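PDB 5M41: nigritoxine from Vibrio nigripulchritudo, which is a bacterial protein toxin that acts on crustaceans and insects and has a fold new when its structure was solved. Local coordinates for residues A605-I610 and L642-D647; I649-D654 and N720-L725. All coordinates share one frame; numbering follows the deposited sequence.

Interaction 1 (A605-I610 and L642-D647); sequences AFLTYI and LKDIPD
Helix 605-610 and the irregular segment 642-647 come closest at Thr608 and Leu642, whose CA atoms lie 5.5 Å apart, and Leu607 and Thr608 are the helical residues that touch the loop. Leu607 CG stands anti to the backbone N (chi1 175°), which carries the branch outward to three loop side chains. Leu607 CG meets Leu642 CD1 at 3.9 Å, the two leucines crossing at about a right angle. Leu607 CD2 settles 3.9 Å from Ile645 CG1 and also lies against the CB and OD2 of Asp644. Leu725 of helix 719-731 touches Leu607 too, so this side chain links the loop to a second helix. Next to it, Thr608 OG1 accepts a bent hydrogen bond from Leu642 N, 3.2 Å long with an angle of 146° at the hydrogen. A chi1 of -63° puts this hydroxyl beside the backbone N, turned back along the helix to Asn604 O, to which it is also bonded. Leu642 CB comes within 3.3 Å of Thr608 OG1 alongside the hydrogen bond, while Leu642 CD1 reaches Thr608 CA at 4.1 Å. Asn604 ND2 also binds Ile645 O, giving the loop another polar tie to the start of the helix. The loop is thus fastened by one threonine hydroxyl that bridges a helical carbonyl and a loop amide, and by a leucine set among aliphatic groups; with no charge pair between the segments, the hold rests on ordinary aliphatic contact and on a buried hydroxyl whose two bonds fix its rotation.

Interaction 2 (I649-D654 and N720-L725); sequences IHFRTD and NYMTQL
The Phe651 ring meets the methyl end of Met722 obliquely: Met722 CE lies 3.6 Å from Phe651 CZ and 4.1 Å from Phe651 CE2, and the two side chains cross at about a right angle. Leu714 and Leu599 of the two flanking strands also touch the phenylalanine. The Tyr721 ring is turned away from the strand, and the residue meets Ile649 through its CB, 3.7 Å from Ile649 CG1, as the two side chains slide past each other in opposite directions. Ile649 makes most of the strand's contact. Its CD1 sits over the helix backbone, 3.6 Å from Met722 N, and touches Leu725 CD2 at 3.9 Å. The other branch of Ile649, CG2, approaches Met722 CE at 4.0 Å, so the methionine methyl joins isoleucine and phenylalanine. Met722 achieves this with CG anti to the backbone N (chi1 -179°) and bends at chi2 and chi3 that swing CE round to the strand. Strand 649-652 is an inner strand of a six-stranded antiparallel sheet, hydrogen-bonded between strands 594-601 and 713-715, and helix 719-731 packs on one side of that sheet. The two short axes approach to 9.0 Å at an angle of 119°. The helix meets the strand at its first residue, Ile649, whose CA is nearest that of Tyr721. No hydrogen bond spans the pair; backbone bonds tie the strand to both neighbours, and His650 N also bonds to Ser718 OG. His650 and Arg652 alternate with the packed residues, the histidine bonding to Thr600 through ND1 and the arginine forming a salt bridge with Asp715.

Overall arrangement
Interactions 1 and 2 follow each other along the chain and have centres about 14 Å apart, well away from the centre of the molecule. The loop of interaction 1 runs straight into the strand of interaction 2, and Gln724 NE2 probably hydrogen-bonds to Asp644 O, while Pro646 and Asp647 pack on Tyr721. Leu725 joins both sites from helix 719-731. Both contacts are largely buried; exposed Asp644 lies at the margin of interaction 1, and partly exposed Leu642 and Tyr721 take part in interactions 1 and 2 respectively. In interaction 1 a loop amide donates to the threonine hydroxyl of a helix, whereas the sheet strand, already hydrogen-bonded by its neighbours, meets its helix by apolar packing.

Interaction 1 (A605-I610 and L642-D647)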
ATOM      1  N   ALA A 605     -31.428 -11.223  -1.113  1.00 43.41           N
ATOM      2  CA  ALA A 605     -30.047 -11.350  -0.639  1.00 44.91           C
ATOM      3  C   ALA A 605     -29.193 -10.471  -1.552  1.00 44.00           C
ATOM      4  O   ALA A 605     -28.384  -9.680  -1.064  1.00 43.14           O
ATOM      5  CB  ALA A 605     -29.563 -12.796  -0.662  1.00 41.67           C
ATOM      6  N   PHE A 606     -29.419 -10.616  -2.864  1.00 41.84           N
ATOM      7  CA  PHE A 606     -28.700  -9.858  -3.881  1.00 42.46           C
ATOM      8  C   PHE A 606     -28.994  -8.369  -3.705  1.00 41.75           C
ATOM      9  O   PHE A 606     -28.075  -7.558  -3.640  1.00 40.29           O
ATOM     10  CB  PHE A 606     -29.084 -10.333  -5.302  1.00 41.46           C
ATOM     11  CG  PHE A 606     -28.320  -9.631  -6.418  1.00 41.81           C
ATOM     12  CD1 PHE A 606     -26.980  -9.961  -6.701  1.00 40.05           C
ATOM     13  CD2 PHE A 606     -28.934  -8.641  -7.189  1.00 41.12           C
ATOM     14  CE1 PHE A 606     -26.280  -9.325  -7.727  1.00 39.44           C
ATOM     15  CE2 PHE A 606     -28.236  -8.006  -8.217  1.00 40.40           C
ATOM     16  CZ  PHE A 606     -26.916  -8.345  -8.491  1.00 39.69           C
ATOM     17  N   LEU A 607     -30.281  -8.031  -3.585  1.00 42.33           N
ATOM     18  CA  LEU A 607     -30.704  -6.633  -3.404  1.00 44.69           C
ATOM     19  C   LEU A 607     -29.997  -5.995  -2.204  1.00 45.59           C
ATOM     20  O   LEU A 607     -29.435  -4.895  -2.322  1.00 47.09           O
ATOM     21  CB  LEU A 607     -32.242  -6.501  -3.260  1.00 43.52           C
ATOM     22  CG  LEU A 607     -32.813  -5.109  -2.942  1.00 46.12           C
ATOM     23  CD1 LEU A 607     -32.392  -4.073  -3.993  1.00 44.89           C
ATOM     24  CD2 LEU A 607     -34.335  -5.127  -2.754  1.00 44.47           C
ATOM     25  N   THR A 608     -30.018  -6.690  -1.069  1.00 45.54           N
ATOM     26  CA  THR A 608     -29.448  -6.166   0.171  1.00 46.64           C
ATOM     27  C   THR A 608     -27.959  -5.985   0.001  1.00 45.50           C
ATOM     28  O   THR A 608     -27.417  -4.922   0.329  1.00 45.09           O
ATOM     29  CB  THR A 608     -29.743  -7.068   1.390  1.00 46.69           C
ATOM     30  OG1 THR A 608     -31.160  -7.111   1.604  1.00 48.21           O
ATOM     31  CG2 THR A 608     -29.090  -6.503   2.656  1.00 47.05           C
ATOM     32  N   TYR A 609     -27.298  -7.008  -0.525  1.00 43.12           N
ATOM     33  CA  TYR A 609     -25.846  -6.909  -0.674  1.00 42.71           C
ATOM     34  C   TYR A 609     -25.464  -5.737  -1.577  1.00 42.55           C
ATOM     35  O   TYR A 609     -24.617  -4.932  -1.210  1.00 43.93           O
ATOM     36  CB  TYR A 609     -25.202  -8.227  -1.123  1.00 41.07           C
ATOM     37  CG  TYR A 609     -23.709  -8.098  -1.348  1.00 41.10           C
ATOM     38  CD1 TYR A 609     -22.811  -8.135  -0.275  1.00 40.92           C
ATOM     39  CD2 TYR A 609     -23.196  -7.905  -2.630  1.00 40.99           C
ATOM     40  CE1 TYR A 609     -21.445  -7.997  -0.476  1.00 41.65           C
ATOM     41  CE2 TYR A 609     -21.828  -7.767  -2.848  1.00 41.81           C
ATOM     42  CZ  TYR A 609     -20.957  -7.819  -1.767  1.00 41.83           C
ATOM     43  OH  TYR A 609     -19.593  -7.684  -1.980  1.00 44.57           O
ATOM     44  N   ILE A 610     -26.111  -5.624  -2.729  1.00 42.02           N
ATOM     45  CA  ILE A 610     -25.763  -4.597  -3.697  1.00 41.71           C
ATOM     46  C   ILE A 610     -26.053  -3.184  -3.154  1.00 44.12           C
ATOM     47  O   ILE A 610     -25.206  -2.281  -3.290  1.00 44.93           O
ATOM     48  CB  ILE A 610     -26.428  -4.866  -5.068  1.00 41.92           C
ATOM     49  CG1 ILE A 610     -25.826  -6.132  -5.697  1.00 41.28           C
ATOM     50  CG2 ILE A 610     -26.270  -3.675  -6.028  1.00 43.10           C
ATOM     51  CD1 ILE A 610     -24.339  -6.050  -6.039  1.00 39.92           C
ATOM     52  N   LEU A 642     -33.388  -5.966   3.540  1.00 55.51           N
ATOM     53  CA  LEU A 642     -34.331  -5.538   2.533  1.00 55.68           C
ATOM     54  C   LEU A 642     -35.206  -6.713   2.145  1.00 56.32           C
ATOM     55  O   LEU A 642     -34.713  -7.831   1.930  1.00 55.40           O
ATOM     56  CB  LEU A 642     -33.619  -4.921   1.321  1.00 52.45           C
ATOM     57  CG  LEU A 642     -32.761  -3.698   1.625  1.00 53.32           C
ATOM     58  CD1 LEU A 642     -32.182  -3.146   0.327  1.00 50.74           C
ATOM     59  CD2 LEU A 642     -33.536  -2.606   2.381  1.00 53.86           C
ATOM     60  N   LYS A 643     -36.512  -6.454   2.080  1.00 57.26           N
ATOM     61  CA  LYS A 643     -37.496  -7.501   1.829  1.00 57.16           C
ATOM     62  C   LYS A 643     -38.377  -7.116   0.653  1.00 57.44           C
ATOM     63  O   LYS A 643     -39.407  -7.738   0.409  1.00 57.94           O
ATOM     64  CB  LYS A 643     -38.345  -7.728   3.079  1.00 59.80           C
ATOM     65  CG  LYS A 643     -37.547  -7.748   4.376  1.00 59.55           C
ATOM     66  CD  LYS A 643     -38.426  -8.139   5.554  1.00 62.44           C
ATOM     67  CE  LYS A 643     -37.637  -8.816   6.671  1.00 62.74           C
ATOM     68  NZ  LYS A 643     -36.419  -8.079   7.078  1.00 64.66           N
ATOM     69  N   ASP A 644     -37.955  -6.099  -0.092  1.00 57.29           N
ATOM     70  CA  ASP A 644     -38.803  -5.498  -1.134  1.00 58.91           C
ATOM     71  C   ASP A 644     -39.244  -6.426  -2.260  1.00 55.88           C
ATOM     72  O   ASP A 644     -40.336  -6.245  -2.798  1.00 55.83           O
ATOM     73  CB  ASP A 644     -38.107  -4.276  -1.732  1.00 61.51           C
ATOM     74  CG  ASP A 644     -37.751  -3.258  -0.673  1.00 68.55           C
ATOM     75  OD1 ASP A 644     -38.657  -2.471  -0.294  1.00 74.73           O
ATOM     76  OD2 ASP A 644     -36.589  -3.270  -0.200  1.00 63.27           O
ATOM     77  N   ILE A 645     -38.395  -7.375  -2.656  1.00 52.27           N
ATOM     78  CA  ILE A 645     -38.767  -8.272  -3.745  1.00 50.90           C
ATOM     79  C   ILE A 645     -39.599  -9.417  -3.174  1.00 53.58           C
ATOM     80  O   ILE A 645     -39.131 -10.145  -2.280  1.00 53.63           O
ATOM     81  CB  ILE A 645     -37.566  -8.841  -4.522  1.00 49.35           C
ATOM     82  CG1 ILE A 645     -36.467  -7.772  -4.755  1.00 49.79           C
ATOM     83  CG2 ILE A 645     -38.049  -9.454  -5.829  1.00 46.62           C
ATOM     84  CD1 ILE A 645     -36.905  -6.548  -5.564  1.00 47.65           C
ATOM     85  N   PRO A 646     -40.837  -9.576  -3.674  1.00 55.18           N
ATOM     86  CA  PRO A 646     -41.777 -10.570  -3.118  1.00 55.84           C
ATOM     87  C   PRO A 646     -41.326 -12.035  -3.239  1.00 55.84           C
ATOM     88  O   PRO A 646     -41.825 -12.876  -2.512  1.00 55.67           O
ATOM     89  CB  PRO A 646     -43.051 -10.333  -3.933  1.00 57.65           C
ATOM     90  CG  PRO A 646     -42.953  -8.891  -4.375  1.00 57.50           C
ATOM     91  CD  PRO A 646     -41.489  -8.704  -4.674  1.00 55.20           C
ATOM     92  N   ASP A 647     -40.398 -12.345  -4.144  1.00 52.80           N
ATOM     93  CA  ASP A 647     -39.951 -13.736  -4.320  1.00 52.73           C
ATOM     94  C   ASP A 647     -38.603 -13.767  -5.024  1.00 50.14           C
ATOM     95  O   ASP A 647     -38.143 -12.748  -5.541  1.00 48.91           O
ATOM     96  CB  ASP A 647     -40.980 -14.530  -5.154  1.00 53.34           C
ATOM     97  CG  ASP A 647     -40.966 -16.045  -4.858  1.00 56.64           C
ATOM     98  OD1 ASP A 647     -40.083 -16.540  -4.112  1.00 56.19           O
ATOM     99  OD2 ASP A 647     -41.869 -16.751  -5.371  1.00 57.62           O
TER

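Interaction 2 (I649-D654 and N720-L725)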
ATOM      1  N   ILE A 649     -36.210 -15.086  -8.167  1.00 45.75           N
ATOM      2  CA  ILE A 649     -36.347 -14.891  -9.598  1.00 45.24           C
ATOM      3  C   ILE A 649     -35.792 -16.145 -10.287  1.00 45.34           C
ATOM      4  O   ILE A 649     -34.765 -16.655  -9.881  1.00 43.37           O
ATOM      5  CB  ILE A 649     -35.523 -13.640  -9.997  1.00 43.67           C
ATOM      6  CG1 ILE A 649     -36.340 -12.369  -9.714  1.00 44.96           C
ATOM      7  CG2 ILE A 649     -35.070 -13.704 -11.439  1.00 41.60           C
ATOM      8  CD1 ILE A 649     -35.551 -11.072  -9.690  1.00 41.39           C
ATOM      9  N   HIS A 650     -36.477 -16.634 -11.318  1.00 46.88           N
ATOM     10  CA  HIS A 650     -36.118 -17.912 -11.949  1.00 47.13           C
ATOM     11  C   HIS A 650     -35.842 -17.795 -13.421  1.00 46.04           C
ATOM     12  O   HIS A 650     -36.536 -17.072 -14.140  1.00 46.96           O
ATOM     13  CB  HIS A 650     -37.220 -18.954 -11.701  1.00 48.78           C
ATOM     14  CG  HIS A 650     -37.641 -19.065 -10.248  1.00 50.04           C
ATOM     15  ND1 HIS A 650     -36.846 -19.607  -9.301  1.00 50.92           N
ATOM     16  CD2 HIS A 650     -38.813 -18.654  -9.594  1.00 50.37           C
ATOM     17  CE1 HIS A 650     -37.475 -19.549  -8.097  1.00 50.26           C
ATOM     18  NE2 HIS A 650     -38.678 -18.979  -8.284  1.00 51.20           N
ATOM     19  N   PHE A 651     -34.816 -18.509 -13.872  1.00 46.06           N
ATOM     20  CA  PHE A 651     -34.473 -18.621 -15.283  1.00 45.36           C
ATOM     21  C   PHE A 651     -34.451 -20.104 -15.637  1.00 47.72           C
ATOM     22  O   PHE A 651     -34.089 -20.937 -14.806  1.00 45.88           O
ATOM     23  CB  PHE A 651     -33.058 -18.111 -15.542  1.00 43.70           C
ATOM     24  CG  PHE A 651     -32.853 -16.638 -15.294  1.00 43.12           C
ATOM     25  CD1 PHE A 651     -32.781 -15.749 -16.364  1.00 43.69           C
ATOM     26  CD2 PHE A 651     -32.604 -16.159 -14.013  1.00 43.79           C
ATOM     27  CE1 PHE A 651     -32.535 -14.397 -16.152  1.00 44.81           C
ATOM     28  CE2 PHE A 651     -32.348 -14.808 -13.792  1.00 43.77           C
ATOM     29  CZ  PHE A 651     -32.316 -13.929 -14.866  1.00 43.14           C
ATOM     30  N   ARG A 652     -34.811 -20.443 -16.867  1.00 48.44           N
ATOM     31  CA  ARG A 652     -34.778 -21.853 -17.312  1.00 51.61           C
ATOM     32  C   ARG A 652     -34.522 -21.898 -18.812  1.00 51.03           C
ATOM     33  O   ARG A 652     -34.703 -20.883 -19.491  1.00 50.20           O
ATOM     34  CB  ARG A 652     -36.070 -22.613 -16.934  1.00 54.21           C
ATOM     35  CG  ARG A 652     -37.269 -21.706 -16.691  1.00 57.45           C
ATOM     36  CD  ARG A 652     -38.596 -22.399 -16.433  1.00 56.64           C
ATOM     37  NE  ARG A 652     -38.575 -23.346 -15.325  1.00 65.23           N
ATOM     38  CZ  ARG A 652     -38.845 -23.057 -14.056  1.00 60.80           C
ATOM     39  NH1 ARG A 652     -39.140 -21.834 -13.684  1.00 57.21           N
ATOM     40  NH2 ARG A 652     -38.801 -24.015 -13.151  1.00 64.52           N
ATOM     41  N   THR A 653     -34.087 -23.049 -19.324  1.00 50.47           N
ATOM     42  CA  THR A 653     -33.859 -23.184 -20.761  1.00 52.96           C
ATOM     43  C   THR A 653     -35.192 -23.420 -21.451  1.00 55.67           C
ATOM     44  O   THR A 653     -36.166 -23.874 -20.822  1.00 55.85           O
ATOM     45  CB  THR A 653     -32.923 -24.351 -21.111  1.00 53.47           C
ATOM     46  OG1 THR A 653     -33.575 -25.588 -20.793  1.00 55.00           O
ATOM     47  CG2 THR A 653     -31.616 -24.264 -20.332  1.00 50.81           C
ATOM     48  N   ASP A 654     -35.233 -23.126 -22.743  1.00 55.80           N
ATOM     49  CA  ASP A 654     -36.400 -23.450 -23.543  1.00 59.81           C
ATOM     50  C   ASP A 654     -36.785 -24.949 -23.510  1.00 62.44           C
ATOM     51  O   ASP A 654     -37.968 -25.287 -23.360  1.00 61.91           O
ATOM     52  CB  ASP A 654     -36.207 -22.979 -24.984  1.00 62.65           C
ATOM     53  CG  ASP A 654     -37.429 -23.225 -25.827  1.00 66.21           C
ATOM     54  OD1 ASP A 654     -38.432 -22.509 -25.633  1.00 65.94           O
ATOM     55  OD2 ASP A 654     -37.392 -24.163 -26.651  1.00 70.73           O
ATOM     56  N   ASN A 720     -41.945  -8.959 -13.178  1.00 49.98           N
ATOM     57  CA  ASN A 720     -42.092  -7.842 -12.256  1.00 51.25           C
ATOM     58  C   ASN A 720     -41.010  -7.816 -11.187  1.00 49.28           C
ATOM     59  O   ASN A 720     -40.524  -6.736 -10.823  1.00 49.44           O
ATOM     60  CB  ASN A 720     -43.501  -7.813 -11.638  1.00 52.03           C
ATOM     61  CG  ASN A 720     -44.561  -7.404 -12.654  1.00 55.85           C
ATOM     62  OD1 ASN A 720     -44.223  -7.044 -13.787  1.00 53.85           O
ATOM     63  ND2 ASN A 720     -45.845  -7.455 -12.260  1.00 55.12           N
ATOM     64  N   TYR A 721     -40.618  -8.993 -10.711  1.00 47.75           N
ATOM     65  CA  TYR A 721     -39.589  -9.091  -9.675  1.00 47.87           C
ATOM     66  C   TYR A 721     -38.266  -8.576 -10.216  1.00 46.07           C
ATOM     67  O   TYR A 721     -37.599  -7.774  -9.553  1.00 46.41           O
ATOM     68  CB  TYR A 721     -39.441 -10.522  -9.133  1.00 49.41           C
ATOM     69  CG  TYR A 721     -40.726 -11.160  -8.610  1.00 53.24           C
ATOM     70  CD1 TYR A 721     -41.735 -10.388  -8.013  1.00 55.71           C
ATOM     71  CD2 TYR A 721     -40.918 -12.540  -8.708  1.00 53.96           C
ATOM     72  CE1 TYR A 721     -42.907 -10.981  -7.541  1.00 59.19           C
ATOM     73  CE2 TYR A 721     -42.080 -13.147  -8.237  1.00 56.93           C
ATOM     74  CZ  TYR A 721     -43.066 -12.366  -7.655  1.00 60.28           C
ATOM     75  OH  TYR A 721     -44.217 -12.972  -7.207  1.00 63.85           O
ATOM     76  N   MET A 722     -37.923  -8.998 -11.436  1.00 44.58           N
ATOM     77  CA  MET A 722     -36.694  -8.554 -12.113  1.00 43.96           C
ATOM     78  C   MET A 722     -36.661  -7.034 -12.377  1.00 44.71           C
ATOM     79  O   MET A 722     -35.676  -6.370 -12.056  1.00 42.61           O
ATOM     80  CB  MET A 722     -36.462  -9.347 -13.409  1.00 42.39           C
ATOM     81  CG  MET A 722     -35.193  -8.947 -14.159  1.00 44.23           C
ATOM     82  SD  MET A 722     -33.671  -9.064 -13.166  1.00 45.77           S
ATOM     83  CE  MET A 722     -33.285 -10.793 -13.443  1.00 41.06           C
ATOM     84  N   THR A 723     -37.744  -6.476 -12.933  1.00 46.10           N
ATOM     85  CA  THR A 723     -37.784  -5.035 -13.233  1.00 48.20           C
ATOM     86  C   THR A 723     -37.746  -4.210 -11.948  1.00 47.53           C
ATOM     87  O   THR A 723     -37.138  -3.126 -11.913  1.00 49.82           O
ATOM     88  CB  THR A 723     -39.045  -4.625 -14.046  1.00 49.74           C
ATOM     89  OG1 THR A 723     -40.218  -4.997 -13.321  1.00 52.97           O
ATOM     90  CG2 THR A 723     -39.073  -5.279 -15.438  1.00 48.69           C
ATOM     91  N   GLN A 724     -38.405  -4.705 -10.895  1.00 46.52           N
ATOM     92  CA  GLN A 724     -38.381  -4.022  -9.587  1.00 47.06           C
ATOM     93  C   GLN A 724     -36.953  -4.003  -9.041  1.00 44.48           C
ATOM     94  O   GLN A 724     -36.423  -2.954  -8.655  1.00 45.16           O
ATOM     95  CB  GLN A 724     -39.333  -4.697  -8.577  1.00 48.02           C
ATOM     96  CG  GLN A 724     -39.480  -3.917  -7.271  1.00 50.70           C
ATOM     97  CD  GLN A 724     -40.090  -4.738  -6.127  1.00 54.47           C
ATOM     98  OE1 GLN A 724     -40.522  -5.878  -6.317  1.00 55.30           O
ATOM     99  NE2 GLN A 724     -40.100  -4.160  -4.922  1.00 53.64           N
ATOM    100  N   LEU A 725     -36.328  -5.173  -9.039  1.00 43.04           N
ATOM    101  CA  LEU A 725     -34.950  -5.334  -8.558  1.00 44.72           C
ATOM    102  C   LEU A 725     -33.969  -4.408  -9.269  1.00 43.53           C
ATOM    103  O   LEU A 725     -33.223  -3.669  -8.621  1.00 44.39           O
ATOM    104  CB  LEU A 725     -34.481  -6.782  -8.738  1.00 44.28           C
ATOM    105  CG  LEU A 725     -33.002  -7.079  -8.441  1.00 45.34           C
ATOM    106  CD1 LEU A 725     -32.693  -6.886  -6.959  1.00 44.89           C
ATOM    107  CD2 LEU A 725     -32.703  -8.517  -8.825  1.00 45.74           C
TER